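Local coordinates for protein aminodeoxyfutalosine deaminase (Deinococcus radiodurans, PDB 2IMR) that deaminates aminodeoxyfutalosine to futalosine in menaquinone biosynthesis, using one zinc ion per subunit, and acts more weakly on adenosine and related nucleosides, at residues H36-L41 against R77-A82; E85-V90 against R413-R418; L222-S227 against D290-L295; D282-R287 against P309-R314. All blocks are in the same frame, centred on the assembly; numbering follows the deposited sequence.

Contact 1 lies in the small beta domain built from both chain ends, contact 2 where that domain meets the last helices of the amidohydrolase TIM-barrel domain, and contacts 3 and 4 within the barrel domain, which holds the zinc. Centres of contacts 1 and 2 are 19 Å apart; their strands 38-43 and 83-86 are neighbours, with L40 O and E85 N 2.8 Å apart, a probable hydrogen bond. Contacts 3 and 4, centres 15 Å apart, share helix 285-292, alternate along the chain and are tied by a D290 OD2-R314 NH1 salt bridge. Centres of contacts 2 and 4 are 40 Å apart. Contact 2 brings the C-terminal tail back after the barrel is complete.

Contact 1: H36-L41 against R77-A82; sequences HTPRLL and RQYPHA
Apolar contact between P38 and A82 dominates, their CB atoms 3.9 Å apart, and the closest CA pair of the two segments, at 4.9 Å, is this same one. P38 also meets Y79: P38 CB lies 4.0 Å from Y79 CD2, and P38 CG approaches that same atom, so the ring carbon next to CG does the touching. The two side chains cross at about a right angle. With Y79 CG set beside its own backbone N (chi1 -55°), the ring rises along P38 and continues toward V60 of strand 57-62 and A67 and A68 of strand 65-70. L40 adds a looser contact, its CB 4.4 Å from A82 CB.

Here helix 72-78 ends beside a mixed four-stranded sheet, and a type I beta turn from Y79 to A82 leads into its outermost strand 83-86, parallel to strand 38-43.

No hydrogen bond joins the two segments; instead A82 CA stands 3.4 Å from P38 O in a CA-H...O contact with an angle of 130° at the hydrogen. Within the turn, A82 N donates weakly to Y79 O. The regular backbone pairing of the parallel strands begins just beyond, where L40 bonds with A83 and E85.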
loop_
_atom_site.group_PDB
_atom_site.type_symbol
_atom_site.label_atom_id
_atom_site.label_comp_id
_atom_site.label_asym_id
_atom_site.label_seq_id
_atom_site.Cartn_x
_atom_site.Cartn_y
_atom_site.Cartn_z
ATOM N N HIS A 36 -26.417 -18.240 -29.216
ATOM C CA HIS A 36 -26.137 -16.787 -29.381
ATOM C C HIS A 36 -24.830 -16.624 -30.160
ATOM O O HIS A 36 -24.524 -17.436 -31.036
ATOM C CB HIS A 36 -26.042 -16.117 -28.004
ATOM C CG HIS A 36 -26.264 -14.636 -28.033
ATOM N ND1 HIS A 36 -25.375 -13.759 -28.618
ATOM C CD2 HIS A 36 -27.287 -13.879 -27.572
ATOM C CE1 HIS A 36 -25.842 -12.527 -28.516
ATOM N NE2 HIS A 36 -27.001 -12.572 -27.885
ATOM N N THR A 37 -24.058 -15.586 -29.851
ATOM C CA THR A 37 -22.800 -15.356 -30.559
ATOM C C THR A 37 -21.664 -14.999 -29.606
ATOM O O THR A 37 -21.559 -13.859 -29.149
ATOM C CB THR A 37 -22.946 -14.222 -31.590
ATOM O OG1 THR A 37 -24.064 -14.492 -32.444
ATOM C CG2 THR A 37 -21.685 -14.107 -32.432
ATOM N N PRO A 38 -20.793 -15.973 -29.300
ATOM C CA PRO A 38 -19.658 -15.756 -28.396
ATOM C C PRO A 38 -18.631 -14.777 -28.956
ATOM O O PRO A 38 -18.415 -14.709 -30.164
ATOM C CB PRO A 38 -19.068 -17.158 -28.236
ATOM C CG PRO A 38 -20.248 -18.064 -28.483
ATOM C CD PRO A 38 -20.904 -17.397 -29.660
ATOM N N ARG A 39 -18.008 -14.011 -28.069
ATOM C CA ARG A 39 -16.979 -13.063 -28.468
ATOM C C ARG A 39 -15.740 -13.430 -27.666
ATOM O O ARG A 39 -15.825 -13.645 -26.458
ATOM C CB ARG A 39 -17.392 -11.627 -28.130
ATOM C CG ARG A 39 -18.793 -11.262 -28.581
ATOM C CD ARG A 39 -18.966 -9.756 -28.700
ATOM N NE ARG A 39 -18.693 -9.040 -27.458
ATOM C CZ ARG A 39 -19.406 -9.159 -26.343
ATOM N NH1 ARG A 39 -20.450 -9.980 -26.292
ATOM N NH2 ARG A 39 -19.086 -8.434 -25.281
ATOM N N LEU A 40 -14.603 -13.511 -28.344
ATOM C CA LEU A 40 -13.346 -13.848 -27.692
ATOM C C LEU A 40 -12.498 -12.601 -27.512
ATOM O O LEU A 40 -11.931 -12.075 -28.473
ATOM C CB LEU A 40 -12.572 -14.871 -28.528
ATOM C CG LEU A 40 -11.116 -15.119 -28.123
ATOM C CD1 LEU A 40 -11.044 -15.584 -26.674
ATOM C CD2 LEU A 40 -10.509 -16.159 -29.055
ATOM N N LEU A 41 -12.424 -12.123 -26.276
ATOM C CA LEU A 41 -11.628 -10.944 -25.976
ATOM C C LEU A 41 -10.264 -11.421 -25.515
ATOM O O LEU A 41 -10.164 -12.166 -24.541
ATOM C CB LEU A 41 -12.286 -10.122 -24.868
ATOM C CG LEU A 41 -13.800 -9.919 -24.953
ATOM C CD1 LEU A 41 -14.199 -8.823 -23.988
ATOM C CD2 LEU A 41 -14.221 -9.556 -26.363
ATOM N N ARG A 77 -10.155 -22.864 -29.724
ATOM C CA ARG A 77 -10.420 -24.260 -30.042
ATOM C C ARG A 77 -11.791 -24.679 -29.523
ATOM O O ARG A 77 -12.424 -25.573 -30.082
ATOM C CB ARG A 77 -9.333 -25.152 -29.441
ATOM N N GLN A 78 -12.248 -24.027 -28.458
ATOM C CA GLN A 78 -13.548 -24.341 -27.873
ATOM C C GLN A 78 -14.663 -23.544 -28.540
ATOM O O GLN A 78 -15.818 -23.970 -28.550
ATOM C CB GLN A 78 -13.537 -24.046 -26.376
ATOM C CG GLN A 78 -12.487 -24.819 -25.604
ATOM C CD GLN A 78 -12.361 -24.344 -24.169
ATOM O OE1 GLN A 78 -13.304 -24.442 -23.385
ATOM N NE2 GLN A 78 -11.191 -23.818 -23.822
ATOM N N TYR A 79 -14.312 -22.385 -29.091
ATOM C CA TYR A 79 -15.275 -21.523 -29.771
ATOM C C TYR A 79 -14.679 -21.062 -31.101
ATOM O O TYR A 79 -14.200 -19.935 -31.217
ATOM C CB TYR A 79 -15.608 -20.298 -28.907
ATOM C CG TYR A 79 -16.091 -20.627 -27.513
ATOM C CD1 TYR A 79 -15.189 -20.910 -26.486
ATOM C CD2 TYR A 79 -17.454 -20.680 -27.225
ATOM C CE1 TYR A 79 -15.636 -21.236 -25.203
ATOM C CE2 TYR A 79 -17.911 -21.007 -25.951
ATOM C CZ TYR A 79 -17.001 -21.281 -24.947
ATOM O OH TYR A 79 -17.461 -21.585 -23.686
ATOM N N PRO A 80 -14.705 -21.931 -32.125
ATOM C CA PRO A 80 -14.158 -21.604 -33.448
ATOM C C PRO A 80 -14.921 -20.536 -34.230
ATOM O O PRO A 80 -14.365 -19.910 -35.134
ATOM C CB PRO A 80 -14.161 -22.956 -34.160
ATOM C CG PRO A 80 -15.363 -23.627 -33.580
ATOM C CD PRO A 80 -15.217 -23.313 -32.101
ATOM N N HIS A 81 -16.189 -20.327 -33.891
ATOM C CA HIS A 81 -16.989 -19.331 -34.594
ATOM C C HIS A 81 -17.011 -17.987 -33.874
ATOM O O HIS A 81 -17.558 -17.009 -34.382
ATOM C CB HIS A 81 -18.417 -19.849 -34.790
ATOM C CG HIS A 81 -18.508 -21.012 -35.730
ATOM N ND1 HIS A 81 -17.780 -22.169 -35.554
ATOM C CD2 HIS A 81 -19.229 -21.191 -36.862
ATOM C CE1 HIS A 81 -18.046 -23.010 -36.538
ATOM N NE2 HIS A 81 -18.924 -22.441 -37.345
ATOM N N ALA A 82 -16.402 -17.938 -32.695
ATOM C CA ALA A 82 -16.359 -16.710 -31.914
ATOM C C ALA A 82 -15.467 -15.670 -32.580
ATOM O O ALA A 82 -14.334 -15.965 -32.966
ATOM C CB ALA A 82 -15.855 -17.010 -30.506
#

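Contact 2: E85-V90 against R413-R418; sequences ERAGAV and RWELSR
R413 and W414 carry the contact, the first against E85 and A87, the second against V90. It joins the end of strand 83-86 to a 3-10 turn at 414-416 near the C-terminus, where the small beta domain meets the last helices of the barrel domain: V90 packs on V384 and W414 on V368 and V388.

In the first shell, V90 CG1 sits over the centre of the W414 ring system, a CH-pi contact 3.6 Å from the six-membered ring's centroid and 15° off its normal. V90 CG1 is anti to its backbone N (chi1 180°), which aims that methyl at the indole face. W414 N also donates to V90 O over 3.2 Å. A87 CB lies over one face of the R413 guanidinium, toward its rim and 3.5 Å from R413 NE. E85 OE1 comes in near the guanidinium plane, 3.6 Å from R413 NH1, in a long salt bridge; the carboxylate and guanidinium planes are 39° apart. E415 OE2 stands 3.1 Å from A87 O, two acceptors with no bond between them.

The next shell fixes these groups. R413, extended from CG to NE, holds that E415 oxygen side-on with two N-H groups, NE and NH2, at 2.8 Å for NE; with E85 this makes a salt-bridge network. Water 1 bridges E85 OE1 and R413 NH2. Farther out, the indole NE1 donates to A92 O, R365 makes a cation-pi contact with W414, and R86 pairs with D44.

Water 3 ties the two backbones together: it donates to A87 O and V90 O, and accepts from E415 N at 2.7 Å.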
loop_
_atom_site.group_PDB
_atom_site.type_symbol
_atom_site.label_atom_id
_atom_site.label_comp_id
_atom_site.label_asym_id
_atom_site.label_seq_id
_atom_site.Cartn_x
_atom_site.Cartn_y
_atom_site.Cartn_z
ATOM N N GLU A 85 -11.539 -10.146 -30.474
ATOM C CA GLU A 85 -11.403 -8.735 -30.151
ATOM C C GLU A 85 -10.149 -8.563 -29.305
ATOM O O GLU A 85 -9.984 -9.255 -28.307
ATOM C CB GLU A 85 -12.595 -8.256 -29.319
ATOM C CG GLU A 85 -13.885 -8.000 -30.068
ATOM C CD GLU A 85 -15.005 -7.608 -29.122
ATOM O OE1 GLU A 85 -14.742 -6.828 -28.185
ATOM O OE2 GLU A 85 -16.148 -8.074 -29.307
ATOM N N ARG A 86 -9.264 -7.658 -29.709
ATOM C CA ARG A 86 -8.059 -7.376 -28.936
ATOM C C ARG A 86 -8.541 -6.469 -27.803
ATOM O O ARG A 86 -8.951 -5.336 -28.047
ATOM C CB ARG A 86 -7.031 -6.648 -29.803
ATOM C CG ARG A 86 -5.947 -5.908 -29.023
ATOM C CD ARG A 86 -5.208 -6.797 -28.030
ATOM N NE ARG A 86 -4.153 -6.053 -27.344
ATOM C CZ ARG A 86 -3.342 -6.562 -26.423
ATOM N NH1 ARG A 86 -3.453 -7.833 -26.060
ATOM N NH2 ARG A 86 -2.411 -5.795 -25.863
ATOM N N ALA A 87 -8.496 -6.962 -26.569
ATOM C CA ALA A 87 -8.993 -6.187 -25.438
ATOM C C ALA A 87 -7.965 -5.437 -24.596
ATOM O O ALA A 87 -8.267 -5.021 -23.479
ATOM C CB ALA A 87 -9.833 -7.086 -24.542
ATOM N N GLY A 88 -6.759 -5.262 -25.119
ATOM C CA GLY A 88 -5.747 -4.534 -24.371
ATOM C C GLY A 88 -4.780 -5.398 -23.588
ATOM O O GLY A 88 -4.766 -6.621 -23.726
ATOM N N ALA A 89 -3.977 -4.757 -22.745
ATOM C CA ALA A 89 -2.978 -5.472 -21.958
ATOM C C ALA A 89 -3.528 -6.290 -20.798
ATOM O O ALA A 89 -3.130 -7.437 -20.591
ATOM C CB ALA A 89 -1.932 -4.487 -21.437
ATOM N N VAL A 90 -4.455 -5.720 -20.047
ATOM C CA VAL A 90 -4.968 -6.423 -18.891
ATOM C C VAL A 90 -6.473 -6.556 -18.740
ATOM O O VAL A 90 -7.230 -5.605 -18.954
ATOM C CB VAL A 90 -4.437 -5.763 -17.587
ATOM C CG1 VAL A 90 -4.978 -6.493 -16.367
ATOM C CG2 VAL A 90 -2.908 -5.753 -17.595
ATOM N N ARG A 413 -11.985 -4.685 -18.034
ATOM C CA ARG A 413 -11.142 -4.355 -19.171
ATOM C C ARG A 413 -10.406 -3.044 -18.844
ATOM O O ARG A 413 -10.904 -1.952 -19.110
ATOM C CB ARG A 413 -12.037 -4.211 -20.404
ATOM C CG ARG A 413 -11.328 -4.172 -21.727
ATOM C CD ARG A 413 -12.326 -4.466 -22.862
ATOM N NE ARG A 413 -11.750 -4.145 -24.159
ATOM C CZ ARG A 413 -12.325 -4.410 -25.326
ATOM N NH1 ARG A 413 -13.510 -5.013 -25.371
ATOM N NH2 ARG A 413 -11.710 -4.064 -26.447
ATOM N N TRP A 414 -9.212 -3.171 -18.273
ATOM C CA TRP A 414 -8.424 -2.010 -17.865
ATOM C C TRP A 414 -8.166 -0.930 -18.916
ATOM O O TRP A 414 -8.064 0.249 -18.572
ATOM C CB TRP A 414 -7.089 -2.476 -17.279
ATOM C CG TRP A 414 -7.222 -3.184 -15.959
ATOM C CD1 TRP A 414 -8.354 -3.736 -15.429
ATOM C CD2 TRP A 414 -6.170 -3.450 -15.021
ATOM N NE1 TRP A 414 -8.074 -4.329 -14.221
ATOM C CE2 TRP A 414 -6.741 -4.170 -13.946
ATOM C CE3 TRP A 414 -4.801 -3.153 -14.986
ATOM C CZ2 TRP A 414 -5.988 -4.598 -12.845
ATOM C CZ3 TRP A 414 -4.047 -3.581 -13.886
ATOM C CH2 TRP A 414 -4.648 -4.295 -12.833
ATOM N N GLU A 415 -8.068 -1.313 -20.187
ATOM C CA GLU A 415 -7.805 -0.329 -21.237
ATOM C C GLU A 415 -8.920 0.713 -21.380
ATOM O O GLU A 415 -8.730 1.742 -22.034
ATOM C CB GLU A 415 -7.595 -1.017 -22.591
ATOM C CG GLU A 415 -8.877 -1.553 -23.209
ATOM C CD GLU A 415 -8.743 -1.870 -24.685
ATOM O OE1 GLU A 415 -7.900 -1.248 -25.366
ATOM O OE2 GLU A 415 -9.506 -2.728 -25.174
ATOM N N LEU A 416 -10.070 0.455 -20.761
ATOM C CA LEU A 416 -11.213 1.371 -20.853
ATOM C C LEU A 416 -11.436 2.208 -19.593
ATOM O O LEU A 416 -12.443 2.924 -19.481
ATOM C CB LEU A 416 -12.490 0.575 -21.147
ATOM C CG LEU A 416 -12.435 -0.435 -22.296
ATOM C CD1 LEU A 416 -13.757 -1.194 -22.376
ATOM C CD2 LEU A 416 -12.154 0.281 -23.602
ATOM N N SER A 417 -10.497 2.126 -18.657
ATOM C CA SER A 417 -10.600 2.848 -17.393
ATOM C C SER A 417 -10.704 4.365 -17.540
ATOM O O SER A 417 -9.935 4.978 -18.282
ATOM C CB SER A 417 -9.401 2.511 -16.505
ATOM O OG SER A 417 -9.524 3.123 -15.232
ATOM N N ARG A 418 -11.666 4.953 -16.826
ATOM C CA ARG A 418 -11.890 6.405 -16.828
ATOM C C ARG A 418 -11.892 6.883 -15.377
ATOM O O ARG A 418 -12.480 6.232 -14.510
ATOM C CB ARG A 418 -13.255 6.766 -17.436
ATOM C CG ARG A 418 -13.530 6.233 -18.830
ATOM C CD ARG A 418 -13.885 7.352 -19.796
ATOM N NE ARG A 418 -15.024 8.157 -19.357
ATOM C CZ ARG A 418 -15.505 9.193 -20.041
ATOM N NH1 ARG A 418 -14.945 9.540 -21.190
ATOM N NH2 ARG A 418 -16.537 9.889 -19.577
HETATM O O HOH W 1 -13.514 -4.684 -28.824
HETATM O O HOH W 2 -7.696 -2.876 -27.847
HETATM O O HOH W 3 -7.623 -3.863 -21.072
#

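Contact 3: L222-S227 against D290-L295; sequences LMRLLS and DELGVL
R224 and L292 lie alongside one another, running in opposite directions, with R224 CD 3.4 Å from L292 CD1 and R224 CG 3.5 Å from L292 CG. The arginine leaves its helix with CG beside the backbone N and then bends at chi3 (51°), which keeps its methylene part against the leucine while the guanidinium swings round to bring R224 NH1 within 3.3 Å of L292 O. NH2 makes a salt bridge to D228. L292 reaches across because its CG is anti to the backbone N (chi1 -178°); CG and CD1 bear most closely on the arginine, while L292 CD2 also reaches M223 CG at 4.1 Å.

This is a helix-to-helix-end contact in the TIM-barrel domain: helix 220-233 packs against the C-terminus of helix 285-292. There G293, with positive phi, closes the last turn in a Schellman motif, and the chain beyond it delivers V294 to the first helix.

The two methyls of V294 divide the remaining surface. V294 CG2 meets M223 CG at 3.6 Å, the side chains crossing at about a right angle, and also approaches S227 OG; CG1 packs on S227 CB. The M223 side chain also touches V218 and P212, and lies about 7 Å from that of H213, a predicted substrate-binding residue. S227 OG bonds at 3.0 Å to M223 O, which S227 N approaches from the opposite face.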
loop_
_atom_site.group_PDB
_atom_site.type_symbol
_atom_site.label_atom_id
_atom_site.label_comp_id
_atom_site.label_asym_id
_atom_site.label_seq_id
_atom_site.Cartn_x
_atom_site.Cartn_y
_atom_site.Cartn_z
ATOM N N LEU A 222 6.201 3.463 22.323
ATOM C CA LEU A 222 4.907 3.674 21.679
ATOM C C LEU A 222 4.672 2.647 20.565
ATOM O O LEU A 222 3.547 2.189 20.359
ATOM C CB LEU A 222 4.825 5.098 21.115
ATOM C CG LEU A 222 3.536 5.481 20.373
ATOM C CD1 LEU A 222 2.327 5.245 21.274
ATOM C CD2 LEU A 222 3.610 6.933 19.933
ATOM N N MET A 223 5.734 2.280 19.854
ATOM C CA MET A 223 5.622 1.303 18.772
ATOM C C MET A 223 5.133 -0.047 19.305
ATOM O O MET A 223 4.266 -0.684 18.704
ATOM C CB MET A 223 6.974 1.127 18.075
ATOM C CG MET A 223 6.956 0.146 16.897
ATOM S SD MET A 223 5.962 0.728 15.499
ATOM C CE MET A 223 7.120 1.846 14.733
ATOM N N ARG A 224 5.690 -0.486 20.429
ATOM C CA ARG A 224 5.276 -1.754 21.018
ATOM C C ARG A 224 3.877 -1.683 21.612
ATOM O O ARG A 224 3.121 -2.650 21.534
ATOM C CB ARG A 224 6.269 -2.208 22.091
ATOM C CG ARG A 224 7.541 -2.797 21.521
ATOM C CD ARG A 224 8.249 -3.674 22.547
ATOM N NE ARG A 224 7.358 -4.667 23.156
ATOM C CZ ARG A 224 6.538 -5.470 22.481
ATOM N NH1 ARG A 224 6.475 -5.407 21.158
ATOM N NH2 ARG A 224 5.786 -6.349 23.133
ATOM N N LEU A 225 3.531 -0.547 22.213
ATOM C CA LEU A 225 2.198 -0.391 22.783
ATOM C C LEU A 225 1.182 -0.503 21.656
ATOM O O LEU A 225 0.142 -1.146 21.799
ATOM C CB LEU A 225 2.045 0.974 23.466
ATOM C CG LEU A 225 2.756 1.192 24.804
ATOM C CD1 LEU A 225 2.517 2.619 25.296
ATOM C CD2 LEU A 225 2.236 0.184 25.818
ATOM N N LEU A 226 1.499 0.118 20.525
ATOM C CA LEU A 226 0.601 0.097 19.379
ATOM C C LEU A 226 0.496 -1.281 18.731
ATOM O O LEU A 226 -0.610 -1.760 18.468
ATOM C CB LEU A 226 1.054 1.120 18.330
ATOM C CG LEU A 226 1.021 2.594 18.750
ATOM C CD1 LEU A 226 1.730 3.448 17.684
ATOM C CD2 LEU A 226 -0.434 3.041 18.941
ATOM N N SER A 227 1.632 -1.924 18.470
ATOM C CA SER A 227 1.585 -3.233 17.827
ATOM C C SER A 227 0.936 -4.283 18.723
ATOM O O SER A 227 0.157 -5.107 18.240
ATOM C CB SER A 227 2.987 -3.691 17.374
ATOM O OG SER A 227 3.933 -3.692 18.427
ATOM N N ASP A 290 12.126 -6.153 14.188
ATOM C CA ASP A 290 12.080 -7.586 14.417
ATOM C C ASP A 290 12.497 -7.923 15.848
ATOM O O ASP A 290 11.805 -8.670 16.543
ATOM C CB ASP A 290 12.988 -8.296 13.411
ATOM C CG ASP A 290 12.771 -9.799 13.387
ATOM O OD1 ASP A 290 11.605 -10.241 13.521
ATOM O OD2 ASP A 290 13.761 -10.538 13.218
ATOM N N GLU A 291 13.614 -7.358 16.296
ATOM C CA GLU A 291 14.094 -7.630 17.650
ATOM C C GLU A 291 13.242 -6.945 18.707
ATOM O O GLU A 291 13.233 -7.358 19.869
ATOM C CB GLU A 291 15.556 -7.211 17.794
ATOM C CG GLU A 291 16.452 -7.833 16.740
ATOM C CD GLU A 291 17.923 -7.719 17.064
ATOM O OE1 GLU A 291 18.323 -6.731 17.716
ATOM O OE2 GLU A 291 18.685 -8.616 16.649
ATOM N N LEU A 292 12.524 -5.899 18.306
ATOM C CA LEU A 292 11.657 -5.191 19.233
ATOM C C LEU A 292 10.402 -6.018 19.468
ATOM O O LEU A 292 9.658 -5.771 20.416
ATOM C CB LEU A 292 11.272 -3.815 18.674
ATOM C CG LEU A 292 10.402 -2.933 19.574
ATOM C CD1 LEU A 292 11.093 -2.708 20.915
ATOM C CD2 LEU A 292 10.153 -1.596 18.886
ATOM N N GLY A 293 10.173 -6.996 18.594
ATOM C CA GLY A 293 9.011 -7.857 18.724
ATOM C C GLY A 293 7.789 -7.331 18.002
ATOM O O GLY A 293 6.689 -7.860 18.159
ATOM N N VAL A 294 7.978 -6.284 17.204
ATOM C CA VAL A 294 6.874 -5.686 16.463
ATOM C C VAL A 294 6.451 -6.523 15.253
ATOM O O VAL A 294 5.271 -6.551 14.904
ATOM C CB VAL A 294 7.244 -4.253 16.004
ATOM C CG1 VAL A 294 6.144 -3.671 15.127
ATOM C CG2 VAL A 294 7.456 -3.371 17.222
ATOM N N LEU A 295 7.395 -7.210 14.613
ATOM C CA LEU A 295 7.038 -8.017 13.447
ATOM C C LEU A 295 6.183 -9.217 13.827
ATOM O O LEU A 295 5.557 -9.846 12.970
ATOM C CB LEU A 295 8.293 -8.473 12.691
ATOM C CG LEU A 295 9.154 -7.334 12.125
ATOM C CD1 LEU A 295 10.163 -7.885 11.142
ATOM C CD2 LEU A 295 8.266 -6.304 11.426
#

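Contact 4: D282-R287 against P309-R314; sequences DLTPVR and PDDIAR
T284 OG1 donates to D311 OD1 across 2.6 Å, the one hydrogen bond between these segments. It arrives on the syn side of the carboxylate, 29° out of its plane. T284 is also the N-cap residue of helix 285-292, its OG1 accepting from R287 N at 2.9 Å and a nearly straight 171°. One hydroxyl thus serves both partners, which is consistent with D311 holding it in its capping position. The other carboxylate oxygen, D311 OD2, accepts from T308 N just before its own helix.

Packing surrounds this buried pair. V286 lies obliquely across D311, with V286 CB 3.5 Å from D311 OD1, and the valine methyls CG1 and CG2 both touch D311 CB. The threonine methyl CG2 also faces the carboxylate.

The charged groups form a second layer. R287 is extended from CG to NE and lays its CG over one face of the R314 guanidinium, 3.5 Å from R314 NH2. R287 NE and R314 NH2 are only 3.8 Å apart, with the two guanidinium planes 34° from coplanar. Acids around them probably offset this proximity: R287 NE pairs with E291, and its NH1 binds D282 weakly; R314 NH1 pairs with D290, while R314 NE makes a 2.8 Å salt bridge to D310 OD2.

Helices 285-292 and 309-318 thus meet at their N-terminal turns in the TIM-barrel domain, with helix 245-253 touching T284 and P285, and helix 339-344 packing on I312.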
loop_
_atom_site.group_PDB
_atom_site.type_symbol
_atom_site.label_atom_id
_atom_site.label_comp_id
_atom_site.label_asym_id
_atom_site.label_seq_id
_atom_site.Cartn_x
_atom_site.Cartn_y
_atom_site.Cartn_z
ATOM N N ASP A 282 25.607 -3.163 12.186
ATOM C CA ASP A 282 24.768 -4.317 11.904
ATOM C C ASP A 282 23.276 -4.080 12.121
ATOM O O ASP A 282 22.479 -5.015 12.054
ATOM C CB ASP A 282 25.239 -5.489 12.766
ATOM C CG ASP A 282 25.237 -5.155 14.245
ATOM O OD1 ASP A 282 25.420 -3.964 14.587
ATOM O OD2 ASP A 282 25.062 -6.081 15.068
ATOM N N LEU A 283 22.890 -2.833 12.376
ATOM C CA LEU A 283 21.483 -2.530 12.606
ATOM C C LEU A 283 20.795 -1.970 11.364
ATOM O O LEU A 283 21.422 -1.331 10.517
ATOM C CB LEU A 283 21.338 -1.526 13.754
ATOM C CG LEU A 283 19.914 -1.211 14.228
ATOM C CD1 LEU A 283 19.286 -2.450 14.864
ATOM C CD2 LEU A 283 19.950 -0.063 15.228
ATOM N N THR A 284 19.502 -2.243 11.257
ATOM C CA THR A 284 18.688 -1.734 10.158
ATOM C C THR A 284 17.308 -1.511 10.755
ATOM O O THR A 284 16.952 -2.116 11.771
ATOM C CB THR A 284 18.517 -2.740 9.003
ATOM O OG1 THR A 284 17.592 -3.755 9.402
ATOM C CG2 THR A 284 19.853 -3.367 8.620
ATOM N N PRO A 285 16.503 -0.642 10.133
ATOM C CA PRO A 285 15.172 -0.431 10.703
ATOM C C PRO A 285 14.367 -1.730 10.792
ATOM O O PRO A 285 13.559 -1.904 11.703
ATOM C CB PRO A 285 14.544 0.598 9.754
ATOM C CG PRO A 285 15.296 0.384 8.455
ATOM C CD PRO A 285 16.711 0.180 8.931
ATOM N N VAL A 286 14.583 -2.642 9.850
ATOM C CA VAL A 286 13.852 -3.905 9.869
ATOM C C VAL A 286 14.313 -4.787 11.029
ATOM O O VAL A 286 13.490 -5.369 11.742
ATOM C CB VAL A 286 14.020 -4.663 8.536
ATOM C CG1 VAL A 286 13.240 -5.970 8.577
ATOM C CG2 VAL A 286 13.517 -3.783 7.380
ATOM N N ARG A 287 15.623 -4.889 11.221
ATOM C CA ARG A 287 16.144 -5.700 12.318
ATOM C C ARG A 287 15.654 -5.094 13.630
ATOM O O ARG A 287 15.279 -5.808 14.555
ATOM C CB ARG A 287 17.670 -5.732 12.296
ATOM C CG ARG A 287 18.250 -6.669 13.338
ATOM C CD ARG A 287 19.763 -6.583 13.416
ATOM N NE ARG A 287 20.233 -7.217 14.644
ATOM C CZ ARG A 287 21.309 -6.838 15.323
ATOM N NH1 ARG A 287 22.047 -5.822 14.896
ATOM N NH2 ARG A 287 21.633 -7.462 16.449
ATOM N N PRO A 309 19.589 -8.354 2.496
ATOM C CA PRO A 309 19.089 -9.714 2.305
ATOM C C PRO A 309 18.576 -10.261 3.630
ATOM O O PRO A 309 17.552 -10.931 3.680
ATOM C CB PRO A 309 20.316 -10.458 1.793
ATOM C CG PRO A 309 20.997 -9.407 0.965
ATOM C CD PRO A 309 20.911 -8.184 1.868
ATOM N N ASP A 310 19.294 -9.968 4.709
ATOM C CA ASP A 310 18.872 -10.434 6.022
ATOM C C ASP A 310 17.529 -9.810 6.401
ATOM O O ASP A 310 16.685 -10.472 6.996
ATOM C CB ASP A 310 19.919 -10.091 7.081
ATOM C CG ASP A 310 19.594 -10.705 8.427
ATOM O OD1 ASP A 310 19.644 -11.951 8.545
ATOM O OD2 ASP A 310 19.277 -9.947 9.367
ATOM N N ASP A 311 17.327 -8.536 6.068
ATOM C CA ASP A 311 16.049 -7.896 6.382
ATOM C C ASP A 311 14.933 -8.681 5.691
ATOM O O ASP A 311 13.910 -8.984 6.294
ATOM C CB ASP A 311 15.995 -6.439 5.890
ATOM C CG ASP A 311 16.933 -5.513 6.648
ATOM O OD1 ASP A 311 17.251 -5.787 7.829
ATOM O OD2 ASP A 311 17.337 -4.488 6.059
ATOM N N ILE A 312 15.138 -9.005 4.417
ATOM C CA ILE A 312 14.139 -9.746 3.654
ATOM C C ILE A 312 13.825 -11.090 4.311
ATOM O O ILE A 312 12.667 -11.488 4.391
ATOM C CB ILE A 312 14.611 -9.953 2.193
ATOM C CG1 ILE A 312 14.693 -8.591 1.496
ATOM C CG2 ILE A 312 13.638 -10.867 1.441
ATOM C CD1 ILE A 312 15.340 -8.620 0.132
ATOM N N ALA A 313 14.856 -11.772 4.803
ATOM C CA ALA A 313 14.671 -13.058 5.469
ATOM C C ALA A 313 13.828 -12.888 6.733
ATOM O O ALA A 313 12.963 -13.715 7.029
ATOM C CB ALA A 313 16.032 -13.671 5.817
ATOM N N ARG A 314 14.066 -11.807 7.475
ATOM C CA ARG A 314 13.306 -11.550 8.698
ATOM C C ARG A 314 11.833 -11.296 8.378
ATOM O O ARG A 314 10.940 -11.755 9.093
ATOM C CB ARG A 314 13.892 -10.344 9.449
ATOM C CG ARG A 314 15.298 -10.562 9.993
ATOM C CD ARG A 314 15.855 -9.286 10.618
ATOM N NE ARG A 314 17.187 -9.473 11.197
ATOM C CZ ARG A 314 17.424 -10.004 12.395
ATOM N NH1 ARG A 314 16.424 -10.410 13.162
ATOM N NH2 ARG A 314 18.670 -10.124 12.829
#